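Side-chain contacts in gamma-glutamyltranspeptidase (Ggt) (Helicobacter pylori 26695, PDB 5BPK), which probably transfers or hydrolyses the gamma-glutamyl group of glutathione and related compounds, as an N-terminal nucleophile (Ntn) hydrolase: residues 104-108 and 109-113; 39-42 and 43-46; 125-128 and 129-132; 138-141 and 142-146. All blocks are in the same frame, centred on the assembly; numbering follows the deposited sequence.

Contact 2 (39-42 with 43-46) is the buried one, a 3-10 turn whose two acidic side chains hold the bound ligand. Contacts 1 and 3 are partly buried against the enzyme's other chain and rely on mixed chemistry: contact 1 ends helix 96-109 with backbone bonds and a serine-aspartate pair, while contact 3 is an irregular loop tied by a glutamine amide and a water. Contact 4 lies at the surface, at the start of helix 142-151, and is mostly apolar. Contacts 1 and 2 sit on opposite sides of the chain's centre, their own centres about 33 Å apart; contacts 3 and 4 lie before and after strand 133-135.

Contact 1: 104-108 and 109-113. With EDO (1,2-ethanediol), chain V.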
# COMPACT_ATOMS: atom_id res chain seq x y z
N VAL B 104 0.87 -14.64 -1.50
CA VAL B 104 2.06 -14.69 -2.35
C VAL B 104 3.21 -15.34 -1.59
O VAL B 104 3.89 -16.24 -2.11
CB VAL B 104 2.46 -13.29 -2.88
CG1 VAL B 104 3.79 -13.35 -3.63
CG2 VAL B 104 1.36 -12.74 -3.78
N ILE B 105 3.42 -14.90 -0.36
CA ILE B 105 4.48 -15.46 0.47
C ILE B 105 4.30 -16.97 0.72
O ILE B 105 5.24 -17.75 0.58
CB ILE B 105 4.61 -14.71 1.82
CG1 ILE B 105 5.07 -13.27 1.56
CG2 ILE B 105 5.59 -15.45 2.74
CD1 ILE B 105 5.06 -12.39 2.79
N SER B 106 3.08 -17.36 1.10
CA SER B 106 2.76 -18.76 1.33
C SER B 106 2.93 -19.58 0.06
O SER B 106 3.43 -20.70 0.10
CB SER B 106 1.31 -18.89 1.83
OG SER B 106 0.88 -20.24 1.91
N ASN B 107 2.51 -19.03 -1.08
CA ASN B 107 2.63 -19.76 -2.34
C ASN B 107 4.08 -20.13 -2.64
O ASN B 107 4.37 -21.23 -3.13
CB ASN B 107 2.03 -18.97 -3.50
CG ASN B 107 0.51 -18.94 -3.47
OD1 ASN B 107 -0.14 -19.76 -2.81
ND2 ASN B 107 -0.08 -17.98 -4.20
N VAL B 108 5.01 -19.22 -2.38
CA VAL B 108 6.42 -19.55 -2.49
C VAL B 108 6.88 -20.55 -1.41
O VAL B 108 7.46 -21.59 -1.72
CB VAL B 108 7.31 -18.29 -2.43
CG1 VAL B 108 8.81 -18.69 -2.46
CG2 VAL B 108 6.96 -17.34 -3.57
N ILE B 109 6.68 -20.20 -0.14
CA ILE B 109 7.26 -20.99 0.97
C ILE B 109 6.57 -22.33 1.18
O ILE B 109 7.23 -23.37 1.35
CB ILE B 109 7.26 -20.19 2.29
CG1 ILE B 109 8.25 -19.02 2.17
CG2 ILE B 109 7.64 -21.07 3.46
CD1 ILE B 109 8.23 -18.02 3.34
N ASP B 110 5.24 -22.33 1.17
CA ASP B 110 4.48 -23.55 1.40
C ASP B 110 4.39 -24.44 0.17
O ASP B 110 4.51 -25.66 0.30
CB ASP B 110 3.08 -23.23 1.90
CG ASP B 110 3.09 -22.64 3.28
OD1 ASP B 110 3.72 -23.27 4.16
OD2 ASP B 110 2.50 -21.57 3.48
N TYR B 111 4.20 -23.84 -1.00
CA TYR B 111 3.86 -24.62 -2.19
C TYR B 111 4.95 -24.65 -3.27
O TYR B 111 4.79 -25.33 -4.28
CB TYR B 111 2.53 -24.13 -2.75
CG TYR B 111 1.41 -24.10 -1.72
CD1 TYR B 111 1.20 -25.17 -0.86
CD2 TYR B 111 0.55 -23.00 -1.62
CE1 TYR B 111 0.19 -25.15 0.08
CE2 TYR B 111 -0.46 -22.97 -0.67
CZ TYR B 111 -0.64 -24.05 0.17
OH TYR B 111 -1.64 -24.03 1.12
N ASN B 112 6.06 -23.95 -3.03
CA ASN B 112 7.23 -23.96 -3.93
C ASN B 112 6.90 -23.45 -5.34
O ASN B 112 7.46 -23.91 -6.34
CB ASN B 112 7.86 -25.36 -3.98
CG ASN B 112 9.30 -25.35 -4.47
OD1 ASN B 112 10.06 -24.41 -4.21
ND2 ASN B 112 9.68 -26.41 -5.17
N MET B 113 6.01 -22.47 -5.40
CA MET B 113 5.76 -21.73 -6.64
C MET B 113 6.92 -20.79 -6.92
O MET B 113 7.50 -20.24 -5.98
CB MET B 113 4.48 -20.92 -6.53
CG MET B 113 3.24 -21.77 -6.51
SD MET B 113 1.77 -20.78 -6.72
CE MET B 113 0.53 -21.89 -6.07
C1 EDO V . -2.53 -20.55 2.40
O1 EDO V . -1.76 -20.09 1.28
C2 EDO V . -3.91 -21.05 1.98
O2 EDO V . -3.75 -22.28 1.27
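Helix 96-109 runs out between Ile105 and Met113: Ile109 N still makes a regular bond to Ile105 O (2.9 Å), but at Asn112 the chain takes a positive phi (61°), and Met113 N turns back to Asn107 O at 3.1 Å. Asn112 N reaches Val108 O only weakly. One helical turn apart, Ser106 OG gives its proton to Asp110 OD2 at 2.6 Å, on the lone pair facing away from OD1. The serine oxygen lies anti to its backbone N (chi1 172°), which turns it toward the Asp110 carboxylate. OG in turn receives a bond from O1 of a 1,2-ethanediol, probably from the crystallisation liquor, whose O2 pairs with Tyr111 OH at 2.7 Å. The edge of the tyrosine ring, at CD2, lies 3.5 Å from Asn107 OD1, with the amide and ring planes 37° apart. Asn107 CB packs against Met113 SD (3.7 Å), while its ND2 is committed to Ala118 O. Ile105 and Ile109 run side by side, CG2 against CD1 at 3.7 Å. In the enzyme's other chain, Arg272 forms a salt bridge with Asp110 OD1 and Tyr271 OH bonds to OD2. Held on both oxygens, the buried carboxylate has its rotation fixed, and the arginine probably favours its ionised form.

Contact 2: 39-42 and 43-46. With 4UD ((2S)-amino[(5S)-4,5-dihydro-1,2-oxazol-5-yl]acetic acid), chain O.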
# COMPACT_ATOMS: atom_id res chain seq x y z
N ASN B 39 -7.18 11.28 -0.12
CA ASN B 39 -8.32 11.21 0.81
C ASN B 39 -8.02 10.21 1.94
O ASN B 39 -8.86 9.37 2.31
CB ASN B 39 -9.68 11.01 0.10
CG ASN B 39 -9.78 9.72 -0.71
OD1 ASN B 39 -8.81 9.01 -0.93
ND2 ASN B 39 -10.99 9.45 -1.20
N GLU B 40 -6.81 10.32 2.49
CA GLU B 40 -6.37 9.41 3.53
C GLU B 40 -7.13 9.57 4.85
O GLU B 40 -7.08 8.69 5.70
CB GLU B 40 -4.86 9.54 3.79
CG GLU B 40 -4.12 8.22 3.88
CD GLU B 40 -3.97 7.55 2.52
OE1 GLU B 40 -3.38 8.17 1.59
OE2 GLU B 40 -4.46 6.41 2.38
N MET B 41 -7.84 10.69 5.03
CA MET B 41 -8.63 10.84 6.27
C MET B 41 -9.70 9.78 6.43
O MET B 41 -10.08 9.47 7.55
CB MET B 41 -9.23 12.25 6.39
CG MET B 41 -8.19 13.36 6.46
SD MET B 41 -7.14 13.34 7.95
CE MET B 41 -8.30 13.97 9.18
N ASP B 42 -10.18 9.19 5.32
CA ASP B 42 -11.15 8.09 5.39
C ASP B 42 -10.58 6.78 5.98
O ASP B 42 -11.32 5.83 6.22
CB ASP B 42 -11.76 7.80 4.01
CG ASP B 42 -12.97 6.86 4.09
OD1 ASP B 42 -14.01 7.29 4.65
OD2 ASP B 42 -12.87 5.71 3.60
N ASP B 43 -9.27 6.70 6.14
CA ASP B 43 -8.68 5.55 6.82
C ASP B 43 -8.77 5.64 8.34
O ASP B 43 -8.50 4.66 9.02
CB ASP B 43 -7.24 5.32 6.38
CG ASP B 43 -7.12 4.58 5.06
OD1 ASP B 43 -8.15 4.16 4.48
OD2 ASP B 43 -5.98 4.43 4.59
N PHE B 44 -9.14 6.80 8.87
CA PHE B 44 -9.56 6.91 10.28
C PHE B 44 -10.95 6.30 10.45
O PHE B 44 -11.73 6.22 9.49
CB PHE B 44 -9.65 8.36 10.76
CG PHE B 44 -8.31 9.00 11.05
CD1 PHE B 44 -7.56 8.59 12.14
CD2 PHE B 44 -7.83 10.03 10.25
CE1 PHE B 44 -6.34 9.18 12.44
CE2 PHE B 44 -6.62 10.64 10.55
CZ PHE B 44 -5.87 10.21 11.64
N SER B 45 -11.27 5.91 11.68
CA SER B 45 -12.66 5.71 12.05
C SER B 45 -13.24 7.09 12.30
O SER B 45 -12.85 7.78 13.25
CB SER B 45 -12.78 4.82 13.30
OG SER B 45 -14.14 4.68 13.66
N ILE B 46 -14.16 7.51 11.43
CA ILE B 46 -14.77 8.84 11.53
C ILE B 46 -15.99 8.87 12.46
O ILE B 46 -16.46 9.94 12.83
CB ILE B 46 -15.10 9.43 10.13
CG1 ILE B 46 -16.21 8.64 9.42
CG2 ILE B 46 -13.83 9.45 9.26
CD1 ILE B 46 -16.58 9.22 8.08
C3 4UD O . -4.24 1.33 -1.36
C4 4UD O . -4.32 2.03 0.74
C5 4UD O . -4.94 2.39 -0.59
C6 4UD O . -5.16 2.36 1.98
C8 4UD O . -4.31 2.02 3.18
O9 4UD O . -3.47 2.78 3.60
O10 4UD O . -4.47 0.83 3.82
N7 4UD O . -5.47 3.80 2.03
O2 4UD O . -4.13 0.62 0.71
N1 4UD O . -3.82 0.40 -0.57
O HOH W 1 -10.36 4.72 2.97
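Met41 and Phe44 make the close-packed side of this turn. The sulfur comes up at the rim of the phenyl ring: SD lies 3.8 Å from Phe44 CE2 and, seen from the ring centroid, 84° off the normal, a Met-aromatic contact made at the edge. Two bends, at chi2 and chi3, bring it there. Ile46 CG2 reaches toward Met41 O, and Ala106 and Ala134 of the enzyme's other chain close over Phe44 and Met41. Beneath the side chains the backbone is a 3-10 turn: Asp43 N bonds to Glu40 O at 3.0 Å and Phe44 N to Met41 O at 3.1 Å, each donor standing well above the carbonyl plane. In this Ntn hydrolase the turn forms part of the ligand pocket. Glu40 and Asp43 point the same way from it, their carboxylates turned 56° apart, and both meet the ligand amine: N7 gives a bond of 2.7 Å to Asp43 OD2 and a weak one of 2.8 Å to Glu40 OE2. The two oxygens approach to 3.3 Å, Glu40 OE2 to Asp43 OD2, around that amine, and Arg103 of the other chain forms salt bridges with both. The looser side is bridged by water, which donates to Asp42 OD2 at 2.8 Å and to Asp43 OD1 at 2.7 Å, while Asp42 OD1 bonds to Ser127 OG of the other chain.

Contact 3: 125-128 and 129-132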
# COMPACT_ATOMS: atom_id res chain seq x y z
N HIS B 125 -10.12 -14.20 0.20
CA HIS B 125 -10.07 -13.15 1.21
C HIS B 125 -11.21 -13.29 2.21
O HIS B 125 -12.35 -13.52 1.83
CB HIS B 125 -10.12 -11.79 0.49
CG HIS B 125 -10.22 -10.60 1.39
ND1 HIS B 125 -9.16 -10.13 2.13
CD2 HIS B 125 -11.26 -9.76 1.64
CE1 HIS B 125 -9.54 -9.06 2.81
NE2 HIS B 125 -10.80 -8.81 2.52
N MET B 126 -10.86 -13.14 3.48
CA MET B 126 -11.80 -13.05 4.58
C MET B 126 -11.36 -11.90 5.47
O MET B 126 -10.22 -11.87 5.91
CB MET B 126 -11.81 -14.39 5.35
CG MET B 126 -12.38 -14.37 6.76
SD MET B 126 -14.10 -13.87 6.91
CE MET B 126 -14.95 -15.32 6.25
N GLN B 127 -12.26 -10.94 5.70
CA GLN B 127 -11.97 -9.79 6.57
C GLN B 127 -12.96 -9.63 7.73
O GLN B 127 -13.09 -8.54 8.29
CB GLN B 127 -11.87 -8.49 5.76
CG GLN B 127 -13.11 -8.06 5.04
CD GLN B 127 -12.95 -6.70 4.36
OE1 GLN B 127 -12.13 -6.53 3.46
NE2 GLN B 127 -13.74 -5.72 4.81
N TRP B 128 -13.62 -10.73 8.09
CA TRP B 128 -14.48 -10.84 9.28
C TRP B 128 -15.82 -10.13 9.06
O TRP B 128 -16.88 -10.76 9.13
CB TRP B 128 -13.70 -10.40 10.54
CG TRP B 128 -14.49 -10.04 11.76
CD1 TRP B 128 -15.15 -10.88 12.60
CD2 TRP B 128 -14.65 -8.73 12.29
NE1 TRP B 128 -15.72 -10.16 13.64
CE2 TRP B 128 -15.44 -8.84 13.46
CE3 TRP B 128 -14.21 -7.46 11.89
CZ2 TRP B 128 -15.79 -7.73 14.23
CZ3 TRP B 128 -14.57 -6.36 12.65
CH2 TRP B 128 -15.34 -6.50 13.81
N LEU B 129 -15.79 -8.83 8.78
CA LEU B 129 -16.97 -8.11 8.30
C LEU B 129 -16.62 -7.46 6.97
O LEU B 129 -15.64 -6.72 6.89
CB LEU B 129 -17.42 -7.03 9.30
CG LEU B 129 -17.98 -7.48 10.64
CD1 LEU B 129 -18.32 -6.27 11.51
CD2 LEU B 129 -19.20 -8.39 10.45
N PRO B 130 -17.38 -7.76 5.90
CA PRO B 130 -18.49 -8.69 5.86
C PRO B 130 -18.04 -10.12 6.09
O PRO B 130 -16.88 -10.47 5.84
CB PRO B 130 -19.04 -8.53 4.43
CG PRO B 130 -17.94 -7.99 3.64
CD PRO B 130 -17.08 -7.19 4.57
N ASP B 131 -18.97 -10.93 6.60
CA ASP B 131 -18.69 -12.33 6.90
C ASP B 131 -18.92 -13.14 5.62
O ASP B 131 -19.99 -13.73 5.40
CB ASP B 131 -19.54 -12.82 8.08
CG ASP B 131 -19.20 -14.24 8.51
OD1 ASP B 131 -18.40 -14.92 7.82
OD2 ASP B 131 -19.74 -14.68 9.54
N GLU B 132 -17.89 -13.14 4.79
CA GLU B 132 -17.94 -13.77 3.47
C GLU B 132 -16.54 -14.24 3.09
O GLU B 132 -15.54 -13.65 3.51
CB GLU B 132 -18.47 -12.80 2.42
CG GLU B 132 -17.53 -11.64 2.08
CD GLU B 132 -18.13 -10.60 1.14
OE1 GLU B 132 -19.39 -10.52 1.00
OE2 GLU B 132 -17.33 -9.84 0.54
O HOH W 2 -14.78 -11.04 4.18
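Gln127 NE2 gives one N-H almost in its amide plane to Leu129 O, 3.0 Å away, and another to Tyr54 O, a residue of the ligand pocket. On the amide's oxygen, His125 NE2 donates to Gln127 OE1 at 2.8 Å, on a lone pair and in the imidazole plane, and Ser95 OG also bonds to OE1, so four bonds fix how the amide is turned. His125 ND1 is bonded to Thr99 OG1, which engages both ring nitrogens. CG sits between the backbone N and the carbonyl carbon, which brings the otherwise extended glutamine back over the turn that follows. There Leu129 N bonds to Gln127 O at 2.8 Å, and Trp128 has a positive phi, 75°, with psi -59°. The leucine sits over one face of the indole, its CG 3.8 Å from the centroid of the six-membered ring and 7° off the normal, a CH-pi contact. Across the loop the bent Met126 swings its methyl CE to 3.3 Å from Glu132 O, while Trp128 N makes a weak bond to SD. A water ties the ends together: Gln127 N donates to it, and it donates to Pro130 O (2.7 Å) and Glu132 O. Asp131 pairs with Arg320 of the enzyme's other chain. Tight reversals of this kind are classic and inverse gamma turns, centred on Trp128 and Asp131, with a cis peptide before Pro130 between them.

Contact 4: 138-141 and 142-146; sequences FGMP and ADVKD. With EDO (1,2-ethanediol), chain X.
Apolar contacts join Met140 and Pro141 to the first turn of helix 142-151. With chi1 at -174° the methionine CG swings away from the backbone nitrogen and runs to the helix. There it presses against Lys145 CG at 3.4 Å, tighter than ordinary van der Waals contact, and Met140 SD rests on the same lysine methylene at 3.5 Å. The methionine meets Val144 at about a right angle, Met140 CG against Val144 CG1 at 3.7 Å. The other valine methyl, Val144 CG2, lies against Pro141 CG, 3.9 Å away. Ile312 and Gly307 of the enzyme's other chain pack on Met140 and Val144 respectively. Backbone hydrogen bonds start the helix: Lys145 N points nearly straight at Pro141 O (3.0 Å, 177° at the hydrogen), and Val144 N adds a weak bond to the same oxygen. A water donates to Met140 O at 2.9 Å and accepts weakly from Lys145 NZ, whose chain bends back toward that carbonyl. A 1,2-ethanediol, probably from the crystallisation liquor, donates from O1 to Asp143 O at 2.7 Å and is also bonded to Asn147 ND2. The arrangement is that of a helix N-terminus with Pro141 at the N-cap, and the residue before the cap, Met140, clasps the fourth helical residue, Lys145, in the positions of a hydrophobic staple, here closed by a lysine's aliphatic stem.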
# COMPACT_ATOMS: atom_id res chain seq x y z
N PHE B 138 -13.00 -17.96 -11.73
CA PHE B 138 -12.22 -19.15 -12.11
C PHE B 138 -11.22 -19.60 -11.05
O PHE B 138 -10.41 -20.50 -11.30
CB PHE B 138 -11.49 -18.92 -13.45
CG PHE B 138 -12.40 -18.45 -14.55
CD1 PHE B 138 -13.50 -19.21 -14.92
CD2 PHE B 138 -12.17 -17.25 -15.21
CE1 PHE B 138 -14.35 -18.79 -15.92
CE2 PHE B 138 -13.02 -16.82 -16.22
CZ PHE B 138 -14.11 -17.60 -16.58
N GLY B 139 -11.28 -19.00 -9.87
CA GLY B 139 -10.28 -19.23 -8.85
C GLY B 139 -10.52 -20.43 -7.96
O GLY B 139 -9.60 -20.88 -7.28
N MET B 140 -11.75 -20.94 -7.95
CA MET B 140 -12.13 -22.03 -7.06
C MET B 140 -13.09 -22.99 -7.77
O MET B 140 -14.20 -22.59 -8.13
CB MET B 140 -12.80 -21.46 -5.80
CG MET B 140 -13.10 -22.47 -4.74
SD MET B 140 -13.79 -21.70 -3.26
CE MET B 140 -12.31 -20.93 -2.60
N PRO B 141 -12.68 -24.25 -7.95
CA PRO B 141 -13.54 -25.20 -8.67
C PRO B 141 -14.66 -25.72 -7.77
O PRO B 141 -14.58 -25.60 -6.56
CB PRO B 141 -12.58 -26.33 -9.04
CG PRO B 141 -11.57 -26.29 -7.96
CD PRO B 141 -11.39 -24.87 -7.59
N ALA B 142 -15.69 -26.28 -8.40
CA ALA B 142 -16.89 -26.76 -7.72
C ALA B 142 -16.58 -27.57 -6.47
O ALA B 142 -17.18 -27.34 -5.41
CB ALA B 142 -17.76 -27.58 -8.69
N ASP B 143 -15.66 -28.53 -6.58
CA ASP B 143 -15.41 -29.47 -5.47
C ASP B 143 -14.95 -28.71 -4.21
O ASP B 143 -15.36 -29.01 -3.09
CB ASP B 143 -14.36 -30.53 -5.83
CG ASP B 143 -14.72 -31.32 -7.09
OD1 ASP B 143 -15.01 -30.70 -8.13
OD2 ASP B 143 -14.71 -32.56 -7.03
N VAL B 144 -14.08 -27.71 -4.42
CA VAL B 144 -13.55 -26.91 -3.31
C VAL B 144 -14.64 -25.97 -2.77
O VAL B 144 -14.82 -25.88 -1.56
CB VAL B 144 -12.30 -26.11 -3.77
CG1 VAL B 144 -11.80 -25.18 -2.66
CG2 VAL B 144 -11.18 -27.08 -4.19
N LYS B 145 -15.34 -25.28 -3.65
CA LYS B 145 -16.46 -24.41 -3.26
C LYS B 145 -17.46 -25.17 -2.39
O LYS B 145 -17.90 -24.67 -1.35
CB LYS B 145 -17.21 -23.87 -4.48
CG LYS B 145 -16.47 -22.81 -5.26
CD LYS B 145 -17.39 -21.72 -5.83
CE LYS B 145 -17.84 -22.00 -7.24
NZ LYS B 145 -17.81 -20.75 -8.08
N ASP B 146 -17.83 -26.37 -2.82
CA ASP B 146 -18.85 -27.16 -2.13
C ASP B 146 -18.40 -27.56 -0.72
O ASP B 146 -19.20 -27.51 0.23
CB ASP B 146 -19.19 -28.42 -2.94
CG ASP B 146 -20.04 -28.12 -4.17
OD1 ASP B 146 -20.58 -27.00 -4.31
OD2 ASP B 146 -20.18 -29.04 -5.01
C1 EDO X . -16.25 -32.00 -3.05
O1 EDO X . -17.24 -30.98 -2.92
C2 EDO X . -16.73 -33.28 -2.38
O2 EDO X . -15.70 -33.80 -1.53
O HOH W 3 -16.52 -22.92 -9.86